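Local coordinates for NADH oxidoreductase (PDB 3PI7), which probably binds NADPH and acts as an oxidoreductase on NAD(P)H, as expected of a putative quinone reductase with GroES-like and Rossmann folds, at residues T152-F157 and I305-K310; F168-G173 and L180-A185; K55-S60 and V138-G143; K101-K106 and C131-D136; V194-D199 and A203-I208. All blocks are in the same frame, centred on the assembly; numbering follows the deposited sequence.

Contact 1 of 5, residues T152-F157 and I305-K310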
# COMPACT_ATOMS: atom_id res chain seq x y z
N THR A 152 -10.65 11.81 -14.36
CA THR A 152 -9.86 10.73 -13.75
C THR A 152 -8.62 10.48 -14.61
O THR A 152 -7.54 10.23 -14.05
CB THR A 152 -10.70 9.44 -13.64
OG1 THR A 152 -11.89 9.74 -12.93
CG2 THR A 152 -9.96 8.30 -12.94
N ALA A 153 -8.77 10.55 -15.95
CA ALA A 153 -7.62 10.31 -16.83
C ALA A 153 -6.57 11.36 -16.62
O ALA A 153 -5.38 11.04 -16.57
CB ALA A 153 -8.04 10.29 -18.30
N ILE A 154 -6.97 12.62 -16.54
CA ILE A 154 -6.01 13.69 -16.34
C ILE A 154 -5.33 13.52 -15.00
O ILE A 154 -4.11 13.56 -14.93
CB ILE A 154 -6.70 15.08 -16.47
CG1 ILE A 154 -7.09 15.29 -17.96
CG2 ILE A 154 -5.77 16.24 -15.95
CD1 ILE A 154 -8.13 16.44 -18.19
N ALA A 155 -6.12 13.32 -13.95
CA ALA A 155 -5.55 13.23 -12.62
C ALA A 155 -4.60 12.03 -12.47
O ALA A 155 -3.52 12.19 -11.90
CB ALA A 155 -6.66 13.15 -11.59
N MSE A 156 -4.96 10.87 -13.01
CA MSE A 156 -4.12 9.69 -12.86
C MSE A 156 -2.94 9.72 -13.82
O MSE A 156 -1.86 9.31 -13.44
CB MSE A 156 -4.94 8.40 -13.03
CG MSE A 156 -5.92 8.21 -11.85
SE MSE A 156 -6.56 6.36 -11.63
CE MSE A 156 -6.82 6.17 -13.45
N PHE A 157 -3.11 10.28 -15.01
CA PHE A 157 -1.96 10.40 -15.90
C PHE A 157 -0.93 11.38 -15.27
O PHE A 157 0.27 11.16 -15.46
CB PHE A 157 -2.37 10.79 -17.31
CG PHE A 157 -1.18 10.80 -18.23
CD1 PHE A 157 -0.46 9.63 -18.47
CD2 PHE A 157 -0.74 11.98 -18.82
CE1 PHE A 157 0.68 9.65 -19.28
CE2 PHE A 157 0.38 11.98 -19.64
CZ PHE A 157 1.10 10.82 -19.85
N ILE A 305 -10.43 20.74 -15.51
CA ILE A 305 -11.75 20.98 -16.13
C ILE A 305 -11.52 21.79 -17.41
O ILE A 305 -12.09 21.44 -18.45
CB ILE A 305 -12.70 21.69 -15.14
CG1 ILE A 305 -13.16 20.72 -14.04
CG2 ILE A 305 -13.89 22.38 -15.85
CD1 ILE A 305 -13.78 21.42 -12.78
N LEU A 306 -10.63 22.81 -17.35
CA LEU A 306 -10.34 23.64 -18.53
C LEU A 306 -9.63 22.83 -19.59
O LEU A 306 -9.94 23.00 -20.76
CB LEU A 306 -9.52 24.90 -18.18
CG LEU A 306 -10.23 25.98 -17.32
CD1 LEU A 306 -9.21 26.94 -16.71
CD2 LEU A 306 -11.25 26.80 -18.15
N GLU A 307 -8.72 21.92 -19.21
CA GLU A 307 -7.98 21.07 -20.15
C GLU A 307 -8.90 20.03 -20.80
O GLU A 307 -8.75 19.76 -21.99
CB GLU A 307 -6.79 20.37 -19.45
CG GLU A 307 -5.95 19.46 -20.33
CD GLU A 307 -5.12 20.11 -21.43
OE1 GLU A 307 -4.90 21.35 -21.38
OE2 GLU A 307 -4.66 19.38 -22.33
N ALA A 308 -9.83 19.42 -20.01
CA ALA A 308 -10.76 18.42 -20.52
C ALA A 308 -11.68 19.07 -21.56
O ALA A 308 -11.77 18.55 -22.66
CB ALA A 308 -11.58 17.82 -19.38
N GLN A 309 -12.33 20.21 -21.21
CA GLN A 309 -13.22 20.89 -22.15
C GLN A 309 -12.43 21.37 -23.37
O GLN A 309 -12.89 21.14 -24.49
CB GLN A 309 -14.01 22.04 -21.50
CG GLN A 309 -14.92 22.77 -22.50
CD GLN A 309 -16.33 23.06 -22.08
OE1 GLN A 309 -17.25 23.03 -22.89
NE2 GLN A 309 -16.51 23.49 -20.84
N LYS A 310 -11.22 21.98 -23.18
CA LYS A 310 -10.39 22.42 -24.30
C LYS A 310 -10.13 21.26 -25.29
O LYS A 310 -10.23 21.48 -26.49
CB LYS A 310 -9.07 23.05 -23.82
CG LYS A 310 -8.20 23.64 -24.93

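Contact 2 of 5, residues F168-G173 and L180-A185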
# COMPACT_ATOMS: atom_id res chain seq x y z
N PHE A 168 4.18 2.48 -17.90
CA PHE A 168 3.28 2.36 -16.76
C PHE A 168 2.28 1.26 -17.10
O PHE A 168 2.20 0.83 -18.25
CB PHE A 168 2.62 3.70 -16.42
CG PHE A 168 1.66 4.19 -17.45
CD1 PHE A 168 2.11 4.81 -18.62
CD2 PHE A 168 0.28 3.99 -17.29
CE1 PHE A 168 1.20 5.30 -19.56
CE2 PHE A 168 -0.62 4.46 -18.25
CZ PHE A 168 -0.15 5.06 -19.40
N VAL A 169 1.62 0.72 -16.08
CA VAL A 169 0.75 -0.44 -16.29
C VAL A 169 -0.69 -0.10 -15.96
O VAL A 169 -0.96 0.61 -14.99
CB VAL A 169 1.25 -1.67 -15.46
CG1 VAL A 169 0.44 -2.94 -15.77
CG2 VAL A 169 2.72 -1.93 -15.68
N MSE A 170 -1.62 -0.73 -16.70
CA MSE A 170 -3.04 -0.59 -16.43
C MSE A 170 -3.76 -1.89 -16.66
O MSE A 170 -3.55 -2.52 -17.69
CB MSE A 170 -3.68 0.49 -17.32
CG MSE A 170 -3.23 1.87 -16.95
SE MSE A 170 -4.22 3.22 -17.87
CE MSE A 170 -3.56 2.88 -19.67
N THR A 171 -4.60 -2.30 -15.71
CA THR A 171 -5.51 -3.42 -15.94
C THR A 171 -6.80 -2.87 -16.58
O THR A 171 -7.05 -1.66 -16.54
CB THR A 171 -5.82 -4.18 -14.68
OG1 THR A 171 -6.14 -3.26 -13.65
CG2 THR A 171 -4.72 -5.08 -14.26
N ALA A 172 -7.65 -3.75 -17.16
CA ALA A 172 -8.90 -3.37 -17.86
C ALA A 172 -8.55 -2.41 -18.98
O ALA A 172 -9.11 -1.32 -19.08
CB ALA A 172 -9.90 -2.73 -16.89
N GLY A 173 -7.55 -2.79 -19.76
CA GLY A 173 -7.03 -1.97 -20.84
C GLY A 173 -8.03 -1.46 -21.85
O GLY A 173 -7.85 -0.38 -22.41
N LEU A 180 -8.62 6.73 -22.76
CA LEU A 180 -8.27 8.15 -22.66
C LEU A 180 -6.82 8.32 -22.18
O LEU A 180 -6.09 9.19 -22.66
CB LEU A 180 -9.22 8.88 -21.69
CG LEU A 180 -10.67 9.09 -22.14
CD1 LEU A 180 -11.47 9.66 -21.02
CD2 LEU A 180 -10.76 9.96 -23.36
N ILE A 181 -6.41 7.53 -21.18
CA ILE A 181 -5.05 7.61 -20.63
C ILE A 181 -4.04 7.19 -21.69
O ILE A 181 -3.01 7.84 -21.82
CB ILE A 181 -4.90 6.80 -19.31
CG1 ILE A 181 -5.84 7.43 -18.26
CG2 ILE A 181 -3.41 6.82 -18.80
CD1 ILE A 181 -5.93 6.69 -16.93
N ILE A 182 -4.36 6.13 -22.45
CA ILE A 182 -3.46 5.66 -23.52
C ILE A 182 -3.20 6.83 -24.51
O ILE A 182 -2.04 7.08 -24.85
CB ILE A 182 -4.00 4.38 -24.23
CG1 ILE A 182 -3.91 3.16 -23.30
CG2 ILE A 182 -3.17 4.10 -25.50
CD1 ILE A 182 -4.73 1.93 -23.71
N GLY A 183 -4.26 7.55 -24.89
CA GLY A 183 -4.19 8.72 -25.78
C GLY A 183 -3.27 9.81 -25.25
O GLY A 183 -2.39 10.28 -25.97
N LEU A 184 -3.44 10.18 -23.97
CA LEU A 184 -2.57 11.15 -23.28
C LEU A 184 -1.12 10.69 -23.28
O LEU A 184 -0.21 11.48 -23.47
CB LEU A 184 -3.01 11.31 -21.81
CG LEU A 184 -4.33 12.05 -21.55
CD1 LEU A 184 -4.72 11.97 -20.07
CD2 LEU A 184 -4.24 13.53 -21.98
N ALA A 185 -0.90 9.39 -22.97
CA ALA A 185 0.41 8.80 -22.91
C ALA A 185 1.11 8.89 -24.25
O ALA A 185 2.26 9.30 -24.30
CB ALA A 185 0.29 7.34 -22.50

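Contact 3 of 5, residues K55-S60 and V138-G143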
# COMPACT_ATOMS: atom_id res chain seq x y z
N LYS A 55 -32.43 19.35 -16.63
CA LYS A 55 -33.23 18.59 -17.56
C LYS A 55 -32.24 17.77 -18.34
O LYS A 55 -31.48 18.33 -19.13
CB LYS A 55 -34.06 19.52 -18.48
CG LYS A 55 -34.94 18.73 -19.43
CD LYS A 55 -35.75 19.59 -20.42
CE LYS A 55 -36.77 18.66 -21.08
NZ LYS A 55 -37.93 19.41 -21.65
N VAL A 56 -32.18 16.46 -18.07
CA VAL A 56 -31.18 15.58 -18.63
C VAL A 56 -31.41 15.30 -20.10
O VAL A 56 -32.49 14.83 -20.49
CB VAL A 56 -31.10 14.24 -17.83
CG1 VAL A 56 -29.96 13.39 -18.35
CG2 VAL A 56 -30.94 14.49 -16.34
N ASN A 57 -30.35 15.54 -20.89
CA ASN A 57 -30.36 15.25 -22.31
C ASN A 57 -29.83 13.84 -22.54
O ASN A 57 -30.47 13.05 -23.23
CB ASN A 57 -29.55 16.30 -23.09
CG ASN A 57 -29.51 16.03 -24.57
OD1 ASN A 57 -30.45 15.49 -25.16
ND2 ASN A 57 -28.45 16.45 -25.22
N LEU A 58 -28.67 13.51 -21.95
CA LEU A 58 -28.02 12.21 -22.07
C LEU A 58 -27.34 11.88 -20.77
O LEU A 58 -26.77 12.77 -20.15
CB LEU A 58 -26.97 12.22 -23.22
CG LEU A 58 -27.43 12.34 -24.68
CD1 LEU A 58 -26.26 12.68 -25.59
CD2 LEU A 58 -28.08 11.05 -25.18
N ALA A 59 -27.38 10.62 -20.36
CA ALA A 59 -26.69 10.24 -19.13
C ALA A 59 -25.70 9.13 -19.47
O ALA A 59 -26.01 8.29 -20.30
CB ALA A 59 -27.69 9.79 -18.06
N SER A 60 -24.51 9.17 -18.90
CA SER A 60 -23.52 8.11 -19.11
C SER A 60 -23.81 6.93 -18.22
O SER A 60 -24.48 7.06 -17.19
CB SER A 60 -22.12 8.60 -18.77
OG SER A 60 -21.59 9.57 -19.64
N VAL A 138 -19.50 23.25 -28.19
CA VAL A 138 -19.19 21.86 -27.80
C VAL A 138 -20.42 20.97 -28.04
O VAL A 138 -21.55 21.42 -27.82
CB VAL A 138 -18.69 21.80 -26.33
CG1 VAL A 138 -18.92 20.43 -25.69
CG2 VAL A 138 -17.21 22.19 -26.26
N ARG A 139 -20.19 19.69 -28.40
CA ARG A 139 -21.24 18.69 -28.63
C ARG A 139 -21.85 18.26 -27.36
O ARG A 139 -21.14 18.09 -26.35
CB ARG A 139 -20.70 17.44 -29.35
CG ARG A 139 -20.49 17.65 -30.85
N ASP A 140 -23.15 17.97 -27.42
CA ASP A 140 -23.93 17.44 -26.30
C ASP A 140 -23.38 16.06 -25.87
O ASP A 140 -23.17 15.85 -24.67
CB ASP A 140 -25.42 17.35 -26.67
CG ASP A 140 -26.11 18.70 -26.71
OD1 ASP A 140 -25.83 19.54 -25.82
OD2 ASP A 140 -26.94 18.92 -27.63
N GLU A 141 -22.94 15.19 -27.00
CA GLU A 141 -22.45 13.82 -26.76
C GLU A 141 -21.10 13.82 -26.01
O GLU A 141 -20.72 12.82 -25.37
CB GLU A 141 -22.30 13.06 -28.09
CG GLU A 141 -23.62 12.76 -28.80
CD GLU A 141 -24.17 13.83 -29.74
OE1 GLU A 141 -23.74 15.00 -29.66
OE2 GLU A 141 -25.07 13.48 -30.54
N ASP A 142 -20.36 14.93 -26.10
CA ASP A 142 -19.05 15.08 -25.44
C ASP A 142 -19.32 15.47 -23.96
O ASP A 142 -18.67 14.94 -23.04
CB ASP A 142 -18.18 16.10 -26.19
CG ASP A 142 -17.69 15.55 -27.53
OD1 ASP A 142 -17.42 14.32 -27.61
OD2 ASP A 142 -17.61 16.35 -28.51
N GLY A 143 -20.36 16.28 -23.76
CA GLY A 143 -20.78 16.72 -22.44
C GLY A 143 -21.24 15.61 -21.51
O GLY A 143 -21.01 15.73 -20.31

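Contact 4 of 5, residues K101-K106 and C131-D136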
# COMPACT_ATOMS: atom_id res chain seq x y z
N LYS A 101 -28.09 30.12 -9.09
CA LYS A 101 -28.97 30.99 -9.90
C LYS A 101 -28.32 31.43 -11.22
O LYS A 101 -29.02 31.49 -12.24
CB LYS A 101 -29.42 32.23 -9.11
CG LYS A 101 -30.45 31.94 -8.03
CD LYS A 101 -31.77 31.41 -8.60
CE LYS A 101 -32.85 31.26 -7.55
NZ LYS A 101 -33.92 30.34 -8.00
N SER A 102 -27.01 31.68 -11.22
CA SER A 102 -26.30 32.13 -12.41
C SER A 102 -26.17 31.05 -13.47
O SER A 102 -25.93 31.36 -14.64
CB SER A 102 -24.90 32.64 -12.04
OG SER A 102 -25.05 33.82 -11.28
N LEU A 103 -26.33 29.79 -13.07
CA LEU A 103 -26.22 28.68 -14.01
C LEU A 103 -27.53 28.41 -14.72
O LEU A 103 -27.54 27.65 -15.68
CB LEU A 103 -25.74 27.42 -13.31
CG LEU A 103 -24.28 27.38 -12.83
CD1 LEU A 103 -24.01 26.04 -12.12
CD2 LEU A 103 -23.28 27.56 -14.02
N VAL A 104 -28.66 28.95 -14.22
CA VAL A 104 -29.96 28.63 -14.83
C VAL A 104 -29.96 28.99 -16.33
O VAL A 104 -29.56 30.09 -16.72
CB VAL A 104 -31.13 29.26 -14.05
CG1 VAL A 104 -32.46 28.95 -14.72
CG2 VAL A 104 -31.14 28.78 -12.61
N GLY A 105 -30.40 28.03 -17.15
CA GLY A 105 -30.45 28.18 -18.60
C GLY A 105 -29.25 27.60 -19.30
O GLY A 105 -29.27 27.43 -20.52
N LYS A 106 -28.15 27.33 -18.55
CA LYS A 106 -26.93 26.86 -19.17
C LYS A 106 -26.96 25.37 -19.37
O LYS A 106 -27.56 24.63 -18.60
CB LYS A 106 -25.70 27.28 -18.34
CG LYS A 106 -25.50 28.78 -18.44
CD LYS A 106 -24.33 29.31 -17.63
CE LYS A 106 -24.14 30.79 -17.90
NZ LYS A 106 -24.00 31.59 -16.64
N CYS A 131 -21.02 21.21 -11.86
CA CYS A 131 -21.45 21.44 -13.23
C CYS A 131 -20.40 22.11 -14.02
O CYS A 131 -19.70 22.98 -13.50
CB CYS A 131 -22.73 22.26 -13.26
SG CYS A 131 -24.12 21.42 -12.50
N ILE A 132 -20.32 21.76 -15.29
CA ILE A 132 -19.37 22.43 -16.18
C ILE A 132 -20.18 23.04 -17.30
O ILE A 132 -20.66 22.28 -18.15
CB ILE A 132 -18.28 21.47 -16.73
CG1 ILE A 132 -17.45 20.81 -15.61
CG2 ILE A 132 -17.42 22.16 -17.79
CD1 ILE A 132 -16.52 19.68 -16.13
N PRO A 133 -20.37 24.37 -17.33
CA PRO A 133 -21.09 24.96 -18.45
C PRO A 133 -20.32 24.66 -19.72
O PRO A 133 -19.09 24.82 -19.78
CB PRO A 133 -21.14 26.45 -18.11
CG PRO A 133 -20.88 26.52 -16.62
CD PRO A 133 -19.89 25.41 -16.40
N LEU A 134 -21.01 24.12 -20.69
CA LEU A 134 -20.29 23.79 -21.89
C LEU A 134 -20.15 24.98 -22.77
O LEU A 134 -21.05 25.85 -22.81
CB LEU A 134 -20.99 22.66 -22.65
CG LEU A 134 -21.30 21.38 -21.89
CD1 LEU A 134 -22.06 20.42 -22.79
CD2 LEU A 134 -20.03 20.72 -21.38
N LEU A 135 -19.02 25.04 -23.49
CA LEU A 135 -18.79 26.07 -24.50
C LEU A 135 -19.93 25.93 -25.51
O LEU A 135 -20.38 24.81 -25.75
CB LEU A 135 -17.42 25.84 -25.15
CG LEU A 135 -17.01 26.75 -26.29
CD1 LEU A 135 -16.68 28.16 -25.79
CD2 LEU A 135 -15.83 26.17 -26.98
N ASP A 136 -20.44 27.06 -26.04
CA ASP A 136 -21.59 27.09 -26.96
C ASP A 136 -21.45 26.16 -28.19
O ASP A 136 -22.46 25.66 -28.68
CB ASP A 136 -21.84 28.53 -27.43
CG ASP A 136 -20.66 29.14 -28.17
OD1 ASP A 136 -19.55 29.22 -27.57
OD2 ASP A 136 -20.83 29.53 -29.34

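Contact 5 of 5, residues V194-D199 and A203-I208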
# COMPACT_ATOMS: atom_id res chain seq x y z
N VAL A 194 -0.88 -2.64 -21.02
CA VAL A 194 -2.23 -2.88 -20.55
C VAL A 194 -2.60 -4.33 -20.69
O VAL A 194 -2.07 -5.03 -21.55
CB VAL A 194 -3.28 -1.96 -21.25
CG1 VAL A 194 -2.90 -0.48 -21.13
CG2 VAL A 194 -3.50 -2.35 -22.71
N THR A 195 -3.50 -4.79 -19.85
CA THR A 195 -3.99 -6.17 -19.93
C THR A 195 -5.43 -6.19 -20.42
O THR A 195 -6.24 -5.31 -20.07
CB THR A 195 -3.87 -6.90 -18.58
OG1 THR A 195 -4.80 -6.30 -17.70
CG2 THR A 195 -2.43 -6.87 -18.00
N VAL A 196 -5.76 -7.20 -21.24
CA VAL A 196 -7.11 -7.45 -21.77
C VAL A 196 -7.50 -8.92 -21.55
O VAL A 196 -6.64 -9.72 -21.21
CB VAL A 196 -7.21 -7.09 -23.28
CG1 VAL A 196 -6.98 -5.61 -23.49
CG2 VAL A 196 -6.26 -7.92 -24.12
N ARG A 197 -8.76 -9.28 -21.81
CA ARG A 197 -9.28 -10.66 -21.72
C ARG A 197 -9.59 -11.22 -23.12
O ARG A 197 -9.89 -12.41 -23.25
CB ARG A 197 -10.56 -10.70 -20.87
CG ARG A 197 -10.31 -10.38 -19.40
CD ARG A 197 -11.58 -10.28 -18.59
N ARG A 198 -9.53 -10.36 -24.16
CA ARG A 198 -9.84 -10.74 -25.54
C ARG A 198 -8.73 -10.37 -26.50
O ARG A 198 -8.33 -9.21 -26.55
CB ARG A 198 -11.14 -10.04 -26.01
CG ARG A 198 -12.35 -10.22 -25.09
CD ARG A 198 -13.42 -9.19 -25.40
NE ARG A 198 -14.26 -8.91 -24.23
CZ ARG A 198 -15.55 -9.19 -24.14
NH1 ARG A 198 -16.19 -9.76 -25.16
NH2 ARG A 198 -16.22 -8.90 -23.03
N ASP A 199 -8.27 -11.33 -27.32
CA ASP A 199 -7.25 -11.09 -28.35
C ASP A 199 -7.70 -9.99 -29.35
O ASP A 199 -6.87 -9.23 -29.84
CB ASP A 199 -6.94 -12.39 -29.10
CG ASP A 199 -5.84 -13.25 -28.50
OD1 ASP A 199 -5.23 -12.82 -27.49
OD2 ASP A 199 -5.58 -14.34 -29.04
N ALA A 203 -5.28 -5.19 -31.22
CA ALA A 203 -5.06 -4.24 -32.31
C ALA A 203 -5.59 -2.85 -31.99
O ALA A 203 -4.86 -1.87 -32.21
CB ALA A 203 -5.68 -4.76 -33.60
N LEU A 204 -6.81 -2.74 -31.43
CA LEU A 204 -7.35 -1.40 -31.20
C LEU A 204 -6.57 -0.65 -30.14
O LEU A 204 -6.39 0.57 -30.28
CB LEU A 204 -8.85 -1.39 -30.90
CG LEU A 204 -9.38 -1.84 -29.54
CD1 LEU A 204 -9.60 -0.64 -28.63
CD2 LEU A 204 -10.75 -2.52 -29.71
N LEU A 205 -6.14 -1.35 -29.08
CA LEU A 205 -5.40 -0.67 -28.00
C LEU A 205 -4.02 -0.28 -28.46
O LEU A 205 -3.56 0.81 -28.13
CB LEU A 205 -5.35 -1.51 -26.72
CG LEU A 205 -6.72 -1.62 -26.06
CD1 LEU A 205 -6.69 -2.53 -24.88
CD2 LEU A 205 -7.30 -0.24 -25.69
N LYS A 206 -3.39 -1.10 -29.32
CA LYS A 206 -2.09 -0.74 -29.87
C LYS A 206 -2.24 0.44 -30.83
O LYS A 206 -1.37 1.33 -30.84
CB LYS A 206 -1.47 -1.94 -30.56
CG LYS A 206 -0.76 -2.85 -29.59
CD LYS A 206 -0.32 -4.13 -30.25
CE LYS A 206 0.45 -4.99 -29.29
NZ LYS A 206 0.85 -6.29 -29.89
N ASP A 207 -3.36 0.50 -31.56
CA ASP A 207 -3.65 1.58 -32.50
C ASP A 207 -3.70 2.94 -31.80
O ASP A 207 -3.15 3.90 -32.32
CB ASP A 207 -4.98 1.32 -33.22
CG ASP A 207 -5.28 2.36 -34.28
OD1 ASP A 207 -4.49 2.47 -35.25
OD2 ASP A 207 -6.30 3.08 -34.13
N ILE A 208 -4.31 3.00 -30.62
CA ILE A 208 -4.43 4.27 -29.92
C ILE A 208 -3.15 4.62 -29.12
O ILE A 208 -3.05 5.74 -28.61
CB ILE A 208 -5.70 4.32 -29.03
CG1 ILE A 208 -5.80 3.12 -28.10
CG2 ILE A 208 -6.95 4.45 -29.93
CD1 ILE A 208 -6.60 3.37 -26.91
O HOH W 1 -6.81 -7.60 -32.00

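Contact 1 of 5, residues T152-F157 and I305-K310
Helix 148-163, which leads into the first Rossmann strand 167-170, meets helix 298-313 here. Ile154 of the former reaches across to Ala308 of the latter. The two helices are far apart in the chain and meet through very few atoms. The backbones stay well separated, with 7.9 Å between Ile154 CA and Ala308 CA. One long side chain bridges that distance.

Ile154 does the touching with the end of its longer branch. CG1 stands beside the backbone N and opposite the carbonyl carbon (chi1 -70°), and the branch then runs on extended to CD1 (chi2 164°). This brings the methyl to the other helix. The small Ala308 side chain lets it come close to the helix backbone. Glu307 borders the contact with its aliphatic part, and Ile154 CD1 is 4.3 Å from Glu307 CG.

On another side, helix 148-163 packs against helix 176-188, with Ala153 and Met156, a selenomethionine, touching Ile181. Helix 298-313 also reaches strand 131-133 of the other sheet: in the conformer given, Gln309 is probably hydrogen-bonded to Pro133 O and Leu135 N. No hydrogen bond joins the two segments. The CD1 methyl of Ile154 lies 3.9 Å from Ala308 CB and equally near Ala308 N.

Contact 2 of 5, residues F168-G173 and L180-A185
Phe168 and Ala185 meet with the ring presenting its edge to the methyl group. Ala185 CB lies near the ring plane, 3.7 Å from Phe168 CE1. Ile181 approaches the same ring obliquely, with its CG2 3.7 Å from Phe168 CE2. The ring gets there because Phe168 CG sits between the backbone N and the carbonyl carbon (chi1 68°).

Met170, a selenomethionine, is the next residue of the strand on this side. Its SE lies 3.8 Å from Ile181 CG2. The same SE also sits in plane at the edge of the Phe168 ring. Ile181 CG2 is therefore shared by the ring and the selenium. The Met170 chain bends at its last torsion (chi3 -68°), which turns CE aside to Ile182. There Met170 CE is 3.7 Å from Ile182 CG1. Ile182 extends past it, and Ile182 CD1 comes to 4.1 Å from Gly173 O.

Replacing Phe168 by a serine would probably open a gap between strand and helix, with Ile181 CG2 and Ala185 CB losing the ring they pack on.

All the touching residues are buried, and the side chains that meet are apolar. Ile181 also packs on Leu238 of strand 236-239. Strand 168-170 and helix 180-185 run nearly antiparallel, at 163°, with their axes 11.1 Å apart. This is the arrangement of a beta-alpha-beta unit, here formed by strand 167-170, helix 176-188 and strand 191-196 in the Rossmann fold.

Contact 3 of 5, residues K55-S60 and V138-G143
Asn57 lays its amide nitrogen against the side chain of Asp140. Asn57 ND2 is 3.5 Å from Asp140 CB and 3.6 Å from Asp140 CG. The side chains cross at about a right angle, and the amide and carboxylate planes stand 85° apart. No hydrogen bond forms between them. Asn57 CG stands anti to its backbone N (chi1 179°), which extends the amide toward the helix.

Leu58 adds an apolar touch. Its CD1 lies 4.1 Å from Glu141 CA and also close to Glu141 CG, so the methyl rests on the helix backbone and the first part of the glutamate chain. All four side chains were modelled in two conformers, so these distances describe one arrangement.

The contact joins a strand corner of the curled GroES-like sheet to short helix 140-143. The chain turns at Asn57, between strands 51-56 and 58-60. Asn57 and Leu58 both face Val88 of strand 86-94, forming a classic beta bulge. At the helix start, Arg139 O accepts from both Asp142 N and Gly143 N. Close by, Ser60 OG is hydrogen-bonded to Ala144 O.

Asp140 has its main polar partner elsewhere, in a salt bridge from OD1 to Arg107 NH1. Arg107 probably offsets the aspartate's negative charge. The Asn57 amide would then add a weak electrostatic attraction at most, and the rest of the contact is van der Waals.

Contact 4 of 5, residues K101-K106 and C131-D136
Leu103 makes the main apolar contacts, using both of its methyls. Leu103 CD2 lies 3.7 Å from Pro133 CG, the two side chains crossing at about a right angle. Leu103 CD1 turns to the neighbouring side chain on the same side of the strand and sits 4.2 Å from Cys131 CB. Both branches come into position because Leu103 CG lies opposite its own carbonyl carbon (chi1 -71°). The aliphatic chain of Lys106 also passes the proline, with Lys106 CD 4.3 Å from Pro133 CB.

The segments belong to the GroES-like domain. Leu103 comes from the segment of helix 98-103 and also packs on Ile91 of strand 86-94. The contact joins this segment to strand 131-133, which pairs antiparallel with strand 107-111 in the curled sheet.

The hydrogen bonds here lie within segment 101-106; none crosses to 131-136. A type II beta turn runs from Leu103 to Lys106, closed by Lys106 N to Leu103 O at 3.0 Å. Gly105 takes a positive phi in this turn, where a CB would press on the carbonyl O of Val104. The extended Lys106 side chain runs back to Ser102, where its NZ donates to Ser102 O at 2.8 Å. The C=O...NZ angle is 147°, with NZ tilted 33° from the carbonyl plane.

Contact 5 of 5, residues V194-D199 and A203-I208
Leu205 packs on Val194 and Val196 where strand 191-196 is followed by helix 202-208. Together with strand 212-215 they make a beta-alpha-beta unit of the Rossmann fold.

The apolar part turns on one methyl. Leu205 CD1 is 3.4 Å from Val196 CG1, tighter than usual for two carbons. The same CD1 lies 3.9 Å from Val194 CG2. Val196 and Leu205 pass alongside each other in opposite directions, whereas Leu205 meets Val194 at a slant. The two valines, two residues apart, lie on the same face of the strand, toward the helix. They offer different branches. Val196 CG1 stands opposite its carbonyl carbon (chi1 -63°), while Val194 CG2 lies between its backbone N and carbonyl carbon. Thr195, between them, points away and packs on helix 243-252. Val213 of the next strand and Ile182 of helix 176-188 also touch Leu205, so this residue is buried from several sides.

The polar part is a water bridge at the start of the helix. It spans the loop between strand and helix, tying Asp199 to Ala203. In this loop Asp199 is further held by a hydrogen bond from Asn215 ND2 to its OD1. In NADP-dependent relatives the loop after the second strand often lies near the cofactor's adenosine end, but no cofactor is present here. The bridging water donates to Asp199 O at 2.7 Å and accepts from Ala203 N at 3.0 Å.

How the contacts relate
Contacts 3 and 4 reach the same curled GroES-like sheet, with centres about 13 Å apart. Contacts 2 and 5 lie in the Rossmann fold, centres about 10 Å apart, on neighbouring strands 167-170 and 191-196, where Met170 and Thr195 pair through their backbones. Contacts 4 and 5 are farthest apart, about 37 Å between centres. Along the chain, contact 4 lies between the segments of contact 3, and both close before contact 1 opens. Contact 2, then contact 5, come between the segments of contact 1. Helix 148-163 packs on contact 2, while Gln309 of helix 298-313 touches contacts 3 and 4. Contact 1 thus lies where the two parts of the protein meet.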